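TPR repeat-containing protein (PDB 3U4T) is of unknown function but, as a tetratricopeptide-repeat protein, probably serves as a helical scaffold for binding other proteins. Local coordinates at residues K172-I177 and I206-P211; P200-L205 and L220-E225. The protein carries 1 engineered substitution. All coordinates share one frame; numbering follows the deposited sequence.

Overall arrangement
The chain is a curved array of helices with no strands, and both contacts lie on the same side of its centre, about 19 Å (contact 1) and 22 Å (contact 2) from it, centre to centre. Their own centres are about 10 Å apart, because helix 199-209 serves both. Its C-terminal end meets the turn leading into helix 176-189 in contact 1, while its N-terminal half packs against helix 217-233 in contact 2. The two join directly: Cys209 CB lies 3.6 Å from Leu220 CD2, Ile206 CG1 lies 3.5 Å from Ala223 CB, and Leu205 CD1 comes within 3.1 Å of Tyr176 O. Along the chain their segments alternate.

Contact 1 of 2, residues K172-I177 and I206-P211; sequences KPNIYI and IEVCAP
Val208 and Cys209, near the C-terminal end of helix 199-209, meet Asn174 and Tyr176 where the chain turns into helix 176-189. The side chain of Ile206, at the start of the segment, touches Ala223 and Asn224 of helix 217-233. Its carbonyl oxygen accepts the backbone N of Ala210, with Ala210 N 2.6 Å from Ile206 O, and more weakly that of Cys209.

Val208 is directed toward the other segment and divides its two methyls between two residues. CG1 lies 3.6 Å from ND2 of Asn174 and close to that residue's carbonyl oxygen, a van der Waals contact in which the side chains pass at a slant; the amide's polar partner is Tyr179, whose OH bonds to Asn174 OD1. CG2 rests 3.7 Å from CB of Tyr176. With an alanine here both methyls are gone, which would probably open a gap beside Asn174 ND2 and Tyr176 CB.

The turn is a type II beta turn from Lys172 to Ile175, with Ile175 as N-cap of helix 176-189. It joins this helix to helix 158-171 within the antiparallel helix stacking of a tetratricopeptide-repeat array, and the contact sets it against the C-terminal end of helix 199-209, the helix that follows 176-189.

Cys209 is buried, its SG 3.6 Å from Tyr176 CB. The same sulfur lies 4.8 Å from the centroid of the Tyr176 ring, well off the ring normal, in an oblique sulfur-aromatic contact. Tyr176 CG stands between its own backbone N and carbonyl carbon (chi1 83°), which leads the ring away from Val208, with Ile177 CG1 over the rim of one face, and on to Tyr216, whose ring it meets at about 50°.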
ATOM      1  N   LYS A 172      -8.790  -6.356 -11.943  1.00 53.08           N
ATOM      2  CA  LYS A 172      -8.777  -7.633 -11.226  1.00 53.99           C
ATOM      3  C   LYS A 172     -10.223  -7.923 -10.816  1.00 58.34           C
ATOM      4  O   LYS A 172     -10.625  -7.601  -9.699  1.00 62.07           O
ATOM      5  CB  LYS A 172      -7.875  -7.581  -9.985  1.00 42.71           C
ATOM      6  CG  LYS A 172      -6.400  -7.359 -10.281  1.00 55.86           C
ATOM      7  CD  LYS A 172      -5.803  -8.448 -11.158  1.00 56.77           C
ATOM      8  CE  LYS A 172      -4.302  -8.242 -11.352  1.00 53.43           C
ATOM      9  NZ  LYS A 172      -3.562  -8.227 -10.057  1.00 60.24           N
ATOM     10  N   PRO A 173     -11.012  -8.535 -11.715  1.00 60.34           N
ATOM     11  CA  PRO A 173     -12.416  -8.879 -11.510  1.00 62.07           C
ATOM     12  C   PRO A 173     -12.709  -9.702 -10.268  1.00 53.18           C
ATOM     13  O   PRO A 173     -12.074 -10.717 -10.039  1.00 58.40           O
ATOM     14  CB  PRO A 173     -12.774  -9.633 -12.804  1.00 61.67           C
ATOM     15  CG  PRO A 173     -11.850  -9.074 -13.793  1.00 59.58           C
ATOM     16  CD  PRO A 173     -10.551  -8.978 -13.043  1.00 57.99           C
ATOM     17  N   ASN A 174     -13.740  -9.313  -9.524  1.00 56.19           N
ATOM     18  CA  ASN A 174     -14.169 -10.040  -8.326  1.00 57.19           C
ATOM     19  C   ASN A 174     -13.237  -9.948  -7.136  1.00 52.12           C
ATOM     20  O   ASN A 174     -13.424 -10.660  -6.151  1.00 35.26           O
ATOM     21  CB  ASN A 174     -14.416 -11.528  -8.642  1.00 58.77           C
ATOM     22  CG  ASN A 174     -15.839 -11.797  -9.006  1.00 70.14           C
ATOM     23  OD1 ASN A 174     -16.449 -11.043  -9.765  1.00 72.45           O
ATOM     24  ND2 ASN A 174     -16.383 -12.891  -8.485  1.00 69.43           N
ATOM     25  N   ILE A 175     -12.229  -9.080  -7.212  1.00 49.09           N
ATOM     26  CA  ILE A 175     -11.292  -8.927  -6.097  1.00 43.83           C
ATOM     27  C   ILE A 175     -12.101  -8.286  -4.960  1.00 49.03           C
ATOM     28  O   ILE A 175     -12.693  -7.209  -5.113  1.00 40.96           O
ATOM     29  CB  ILE A 175     -10.063  -8.060  -6.499  1.00 54.68           C
ATOM     30  CG1 ILE A 175      -8.878  -8.424  -5.609  1.00 59.40           C
ATOM     31  CG2 ILE A 175     -10.385  -6.576  -6.386  1.00 48.24           C
ATOM     32  CD1 ILE A 175      -7.547  -7.858  -6.064  1.00 61.58           C
ATOM     33  N   TYR A 176     -12.142  -8.971  -3.824  1.00 45.79           N
ATOM     34  CA  TYR A 176     -12.929  -8.530  -2.683  1.00 44.50           C
ATOM     35  C   TYR A 176     -12.665  -7.109  -2.225  1.00 50.34           C
ATOM     36  O   TYR A 176     -13.596  -6.364  -1.893  1.00 33.95           O
ATOM     37  CB  TYR A 176     -12.723  -9.497  -1.517  1.00 37.65           C
ATOM     38  CG  TYR A 176     -11.488  -9.243  -0.690  1.00 29.77           C
ATOM     39  CD1 TYR A 176     -10.224  -9.612  -1.139  1.00 38.86           C
ATOM     40  CD2 TYR A 176     -11.597  -8.657   0.571  1.00 32.14           C
ATOM     41  CE1 TYR A 176      -9.093  -9.411  -0.335  1.00 41.11           C
ATOM     42  CE2 TYR A 176     -10.487  -8.453   1.371  1.00 36.90           C
ATOM     43  CZ  TYR A 176      -9.240  -8.832   0.922  1.00 41.79           C
ATOM     44  OH  TYR A 176      -8.163  -8.654   1.763  1.00 43.27           O
ATOM     45  N   ILE A 177     -11.392  -6.747  -2.208  1.00 51.31           N
ATOM     46  CA  ILE A 177     -10.984  -5.428  -1.783  1.00 46.43           C
ATOM     47  C   ILE A 177     -11.659  -4.326  -2.596  1.00 31.94           C
ATOM     48  O   ILE A 177     -11.865  -3.225  -2.097  1.00 28.51           O
ATOM     49  CB  ILE A 177      -9.463  -5.297  -1.872  1.00 44.53           C
ATOM     50  CG1 ILE A 177      -8.924  -4.802  -0.526  1.00 52.57           C
ATOM     51  CG2 ILE A 177      -9.095  -4.393  -3.035  1.00 43.17           C
ATOM     52  CD1 ILE A 177      -7.432  -5.052  -0.305  1.00 58.25           C
ATOM     53  N   ILE A 206     -19.648 -10.373   0.408  1.00 44.19           N
ATOM     54  CA  ILE A 206     -19.934 -11.606   1.131  1.00 42.01           C
ATOM     55  C   ILE A 206     -19.938 -12.748   0.113  1.00 46.11           C
ATOM     56  O   ILE A 206     -19.561 -13.874   0.430  1.00 45.60           O
ATOM     57  CB  ILE A 206     -21.317 -11.545   1.830  1.00 31.97           C
ATOM     58  CG1 ILE A 206     -21.297 -10.512   2.951  1.00 32.67           C
ATOM     59  CG2 ILE A 206     -21.691 -12.913   2.374  1.00 23.00           C
ATOM     60  CD1 ILE A 206     -22.672 -10.279   3.591  1.00 43.53           C
ATOM     61  N   GLU A 207     -20.369 -12.449  -1.113  1.00 51.05           N
ATOM     62  CA  GLU A 207     -20.410 -13.462  -2.163  1.00 53.75           C
ATOM     63  C   GLU A 207     -19.015 -14.040  -2.339  1.00 58.36           C
ATOM     64  O   GLU A 207     -18.797 -15.236  -2.144  1.00 58.71           O
ATOM     65  CB  GLU A 207     -20.895 -12.862  -3.494  1.00 57.34           C
ATOM     66  CG  GLU A 207     -22.302 -13.296  -3.908  1.00 74.09           C
ATOM     67  CD  GLU A 207     -22.809 -12.562  -5.141  1.00 86.59           C
ATOM     68  OE1 GLU A 207     -22.139 -12.637  -6.190  1.00 94.21           O
ATOM     69  OE2 GLU A 207     -23.878 -11.914  -5.066  1.00 83.63           O
ATOM     70  N   VAL A 208     -18.063 -13.181  -2.682  1.00 47.84           N
ATOM     71  CA  VAL A 208     -16.695 -13.631  -2.887  1.00 52.46           C
ATOM     72  C   VAL A 208     -15.940 -13.922  -1.588  1.00 51.50           C
ATOM     73  O   VAL A 208     -14.885 -14.551  -1.610  1.00 60.57           O
ATOM     74  CB  VAL A 208     -15.897 -12.599  -3.712  1.00 49.53           C
ATOM     75  CG1 VAL A 208     -16.671 -12.223  -4.975  1.00 47.33           C
ATOM     76  CG2 VAL A 208     -15.609 -11.371  -2.868  1.00 52.56           C
ATOM     77  N   CYS A 209     -16.478 -13.484  -0.455  1.00 35.01           N
ATOM     78  CA  CYS A 209     -15.803 -13.717   0.830  1.00 36.45           C
ATOM     79  C   CYS A 209     -16.338 -14.808   1.743  1.00 41.41           C
ATOM     80  O   CYS A 209     -15.585 -15.444   2.468  1.00 40.07           O
ATOM     81  CB  CYS A 209     -15.730 -12.418   1.638  1.00 35.50           C
ATOM     82  SG  CYS A 209     -14.517 -11.224   1.074  1.00 46.51           S
ATOM     83  N   ALA A 210     -17.640 -15.035   1.739  1.00 43.11           N
ATOM     84  CA  ALA A 210     -18.187 -16.072   2.629  1.00 50.76           C
ATOM     85  C   ALA A 210     -17.303 -17.327   2.663  1.00 54.40           C
ATOM     86  O   ALA A 210     -17.017 -17.897   3.708  1.00 52.64           O
ATOM     87  CB  ALA A 210     -19.595 -16.428   2.221  1.00 43.76           C
ATOM     88  N   PRO A 211     -16.935 -17.814   1.480  1.00 55.84           N
ATOM     89  CA  PRO A 211     -16.098 -19.003   1.335  1.00 55.04           C
ATOM     90  C   PRO A 211     -14.786 -19.103   2.085  1.00 55.04           C
ATOM     91  O   PRO A 211     -14.471 -20.184   2.602  1.00 49.80           O
ATOM     92  CB  PRO A 211     -15.933 -19.106  -0.178  1.00 58.20           C
ATOM     93  CG  PRO A 211     -17.307 -18.657  -0.641  1.00 57.07           C
ATOM     94  CD  PRO A 211     -17.754 -17.590   0.274  1.00 56.49           C
TER

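Contact 2 of 2, residues P200-L205 and L220-E225; sequences PYYEKL and LIEANE
Tyr202 reaches Glu222 and Ala223 from helix 199-209, and one polar bond together with a small apolar patch makes up the contact. The polar part is the hydrogen bond from Tyr202 OH to Glu222 OE1, modelled at a very short 2.5 Å, a length whose exact value is doubtful. The carboxylate oxygen lies in the plane of the phenol ring, at its edge, while the carboxylate itself is turned 69° from that ring. Glu222 gets there as an extended chain, its CG anti to the backbone N (chi1 175°), and OE1 also forms a salt bridge with Arg184 NE. The same oxygen therefore takes both a phenol and a guanidinium, which would probably help keep the carboxylate charged.

The apolar part centres on Ala223. Tyr202 CD1 sits 3.5 Å from Ala223 CA and 3.7 Å from its CB, and Leu205 CD2 adds a second approach to that methyl at 3.8 Å. The small side chain lets the backbones come close: the CA atoms of Tyr202 and Ala223 are 4.9 Å apart.

The two short helical segments run roughly antiparallel, at 140° with axes 9.0 Å apart, consistent with the helical-hairpin packing of a tetratricopeptide-like array. Helix 176-189 packs on Tyr202 through Ala183 and Arg184. Helix 237-250 lies against Leu220 and Asn224, continuing the array toward the C-terminus; Asn224 ND2 bonds back to Leu220 O, while its OD1 takes a hydrogen bond from Asn246 ND2 of that helix.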
ATOM      1  N   PRO A 200     -25.699  -3.635  -2.540  1.00 34.78           N
ATOM      2  CA  PRO A 200     -25.180  -4.599  -3.511  1.00 40.13           C
ATOM      3  C   PRO A 200     -23.691  -4.925  -3.408  1.00 34.33           C
ATOM      4  O   PRO A 200     -23.286  -6.074  -3.605  1.00 35.04           O
ATOM      5  CB  PRO A 200     -25.520  -3.953  -4.844  1.00 37.65           C
ATOM      6  CG  PRO A 200     -25.493  -2.490  -4.527  1.00 37.21           C
ATOM      7  CD  PRO A 200     -26.240  -2.450  -3.222  1.00 35.07           C
ATOM      8  N   TYR A 201     -22.871  -3.922  -3.113  1.00 27.68           N
ATOM      9  CA  TYR A 201     -21.427  -4.152  -3.025  1.00 30.91           C
ATOM     10  C   TYR A 201     -21.051  -5.018  -1.831  1.00 37.11           C
ATOM     11  O   TYR A 201     -20.193  -5.899  -1.941  1.00 35.62           O
ATOM     12  CB  TYR A 201     -20.696  -2.805  -3.008  1.00 21.45           C
ATOM     13  CG  TYR A 201     -21.080  -1.978  -4.218  1.00 30.02           C
ATOM     14  CD1 TYR A 201     -20.785  -2.429  -5.512  1.00 38.73           C
ATOM     15  CD2 TYR A 201     -21.853  -0.829  -4.086  1.00 28.31           C
ATOM     16  CE1 TYR A 201     -21.265  -1.771  -6.631  1.00 43.34           C
ATOM     17  CE2 TYR A 201     -22.341  -0.158  -5.207  1.00 32.41           C
ATOM     18  CZ  TYR A 201     -22.047  -0.639  -6.474  1.00 45.92           C
ATOM     19  OH  TYR A 201     -22.566  -0.012  -7.579  1.00 49.17           O
ATOM     20  N   TYR A 202     -21.703  -4.789  -0.694  1.00 35.88           N
ATOM     21  CA  TYR A 202     -21.423  -5.596   0.487  1.00 36.24           C
ATOM     22  C   TYR A 202     -21.961  -7.009   0.253  1.00 41.72           C
ATOM     23  O   TYR A 202     -21.401  -7.993   0.762  1.00 38.44           O
ATOM     24  CB  TYR A 202     -22.067  -4.977   1.746  1.00 30.90           C
ATOM     25  CG  TYR A 202     -21.199  -3.937   2.437  1.00 26.21           C
ATOM     26  CD1 TYR A 202     -19.857  -4.199   2.707  1.00 17.99           C
ATOM     27  CD2 TYR A 202     -21.711  -2.693   2.811  1.00 27.02           C
ATOM     28  CE1 TYR A 202     -19.040  -3.244   3.332  1.00 24.83           C
ATOM     29  CE2 TYR A 202     -20.898  -1.729   3.440  1.00 35.11           C
ATOM     30  CZ  TYR A 202     -19.566  -2.019   3.687  1.00 38.04           C
ATOM     31  OH  TYR A 202     -18.739  -1.089   4.263  1.00 26.61           O
ATOM     32  N   GLU A 203     -23.042  -7.113  -0.521  1.00 41.33           N
ATOM     33  CA  GLU A 203     -23.621  -8.422  -0.809  1.00 44.51           C
ATOM     34  C   GLU A 203     -22.631  -9.183  -1.672  1.00 47.00           C
ATOM     35  O   GLU A 203     -22.402 -10.373  -1.447  1.00 39.33           O
ATOM     36  CB  GLU A 203     -24.975  -8.284  -1.511  1.00 49.53           C
ATOM     37  CG  GLU A 203     -26.080  -7.838  -0.567  1.00 61.94           C
ATOM     38  CD  GLU A 203     -27.410  -7.628  -1.256  1.00 71.49           C
ATOM     39  OE1 GLU A 203     -27.420  -7.052  -2.362  1.00 72.61           O
ATOM     40  OE2 GLU A 203     -28.446  -8.023  -0.680  1.00 77.12           O
ATOM     41  N   LYS A 204     -22.024  -8.498  -2.642  1.00 44.62           N
ATOM     42  CA  LYS A 204     -21.037  -9.148  -3.496  1.00 46.54           C
ATOM     43  C   LYS A 204     -19.781  -9.476  -2.687  1.00 42.34           C
ATOM     44  O   LYS A 204     -19.121 -10.487  -2.930  1.00 33.56           O
ATOM     45  CB  LYS A 204     -20.681  -8.250  -4.679  1.00 41.00           C
ATOM     46  CG  LYS A 204     -21.363  -8.648  -5.988  1.00 50.43           C
ATOM     47  CD  LYS A 204     -20.757  -9.928  -6.566  1.00 61.84           C
ATOM     48  CE  LYS A 204     -21.312 -10.247  -7.957  1.00 71.70           C
ATOM     49  NZ  LYS A 204     -20.440 -11.202  -8.714  1.00 72.13           N
ATOM     50  N   LEU A 205     -19.463  -8.620  -1.720  1.00 46.29           N
ATOM     51  CA  LEU A 205     -18.299  -8.825  -0.865  1.00 36.94           C
ATOM     52  C   LEU A 205     -18.450 -10.139  -0.111  1.00 42.97           C
ATOM     53  O   LEU A 205     -17.504 -10.912   0.019  1.00 37.59           O
ATOM     54  CB  LEU A 205     -18.180  -7.703   0.151  1.00 26.38           C
ATOM     55  CG  LEU A 205     -16.915  -7.882   0.980  1.00 29.16           C
ATOM     56  CD1 LEU A 205     -15.725  -7.451   0.144  1.00 34.19           C
ATOM     57  CD2 LEU A 205     -16.981  -7.041   2.222  1.00 29.62           C
ATOM     58  N   LEU A 220     -16.243  -9.533   6.269  1.00 30.99           N
ATOM     59  CA  LEU A 220     -17.551 -10.181   6.353  1.00 41.60           C
ATOM     60  C   LEU A 220     -18.404  -9.593   7.468  1.00 40.03           C
ATOM     61  O   LEU A 220     -19.618  -9.409   7.320  1.00 37.66           O
ATOM     62  CB  LEU A 220     -17.382 -11.691   6.564  1.00 33.26           C
ATOM     63  CG  LEU A 220     -16.967 -12.442   5.300  1.00 41.15           C
ATOM     64  CD1 LEU A 220     -16.465 -13.819   5.680  1.00 40.31           C
ATOM     65  CD2 LEU A 220     -18.155 -12.520   4.316  1.00 43.82           C
ATOM     66  N   ILE A 221     -17.760  -9.292   8.586  1.00 30.98           N
ATOM     67  CA  ILE A 221     -18.466  -8.719   9.715  1.00 30.19           C
ATOM     68  C   ILE A 221     -18.991  -7.345   9.337  1.00 35.02           C
ATOM     69  O   ILE A 221     -20.130  -7.004   9.660  1.00 34.40           O
ATOM     70  CB  ILE A 221     -17.536  -8.632  10.940  1.00 25.42           C
ATOM     71  CG1 ILE A 221     -17.357 -10.037  11.525  1.00 31.71           C
ATOM     72  CG2 ILE A 221     -18.101  -7.672  11.976  1.00 33.03           C
ATOM     73  CD1 ILE A 221     -16.485 -10.095  12.766  1.00 24.48           C
ATOM     74  N   GLU A 222     -18.159  -6.558   8.651  1.00 22.68           N
ATOM     75  CA  GLU A 222     -18.557  -5.217   8.218  1.00 28.36           C
ATOM     76  C   GLU A 222     -19.716  -5.313   7.230  1.00 28.12           C
ATOM     77  O   GLU A 222     -20.685  -4.559   7.305  1.00 34.99           O
ATOM     78  CB  GLU A 222     -17.380  -4.495   7.552  1.00 28.77           C
ATOM     79  CG  GLU A 222     -17.711  -3.116   6.959  1.00 26.17           C
ATOM     80  CD  GLU A 222     -16.481  -2.454   6.354  1.00 31.83           C
ATOM     81  OE1 GLU A 222     -16.603  -1.600   5.445  1.00 35.94           O
ATOM     82  OE2 GLU A 222     -15.374  -2.801   6.809  1.00 24.76           O
ATOM     83  N   ALA A 223     -19.600  -6.248   6.294  1.00 24.02           N
ATOM     84  CA  ALA A 223     -20.626  -6.445   5.287  1.00 27.91           C
ATOM     85  C   ALA A 223     -21.939  -6.851   5.951  1.00 27.17           C
ATOM     86  O   ALA A 223     -22.989  -6.282   5.667  1.00 36.50           O
ATOM     87  CB  ALA A 223     -20.177  -7.506   4.303  1.00 20.09           C
ATOM     88  N   ASN A 224     -21.885  -7.822   6.851  1.00 22.72           N
ATOM     89  CA  ASN A 224     -23.097  -8.268   7.520  1.00 33.32           C
ATOM     90  C   ASN A 224     -23.703  -7.211   8.427  1.00 35.10           C
ATOM     91  O   ASN A 224     -24.930  -7.125   8.554  1.00 33.88           O
ATOM     92  CB  ASN A 224     -22.828  -9.551   8.310  1.00 35.28           C
ATOM     93  CG  ASN A 224     -22.847 -10.789   7.432  1.00 39.56           C
ATOM     94  OD1 ASN A 224     -23.901 -11.237   6.989  1.00 36.47           O
ATOM     95  ND2 ASN A 224     -21.677 -11.342   7.171  1.00 33.67           N
ATOM     96  N   GLU A 225     -22.848  -6.409   9.060  1.00 30.67           N
ATOM     97  CA  GLU A 225     -23.321  -5.360   9.945  1.00 34.39           C
ATOM     98  C   GLU A 225     -24.139  -4.367   9.143  1.00 36.53           C
ATOM     99  O   GLU A 225     -25.221  -3.981   9.558  1.00 28.76           O
ATOM    100  CB  GLU A 225     -22.151  -4.651  10.630  1.00 36.79           C
ATOM    101  CG  GLU A 225     -21.614  -5.365  11.864  1.00 51.64           C
ATOM    102  CD  GLU A 225     -20.697  -4.479  12.699  1.00 63.88           C
ATOM    103  OE1 GLU A 225     -20.738  -3.246  12.517  1.00 71.81           O
ATOM    104  OE2 GLU A 225     -19.947  -5.005  13.547  1.00 68.76           O
TER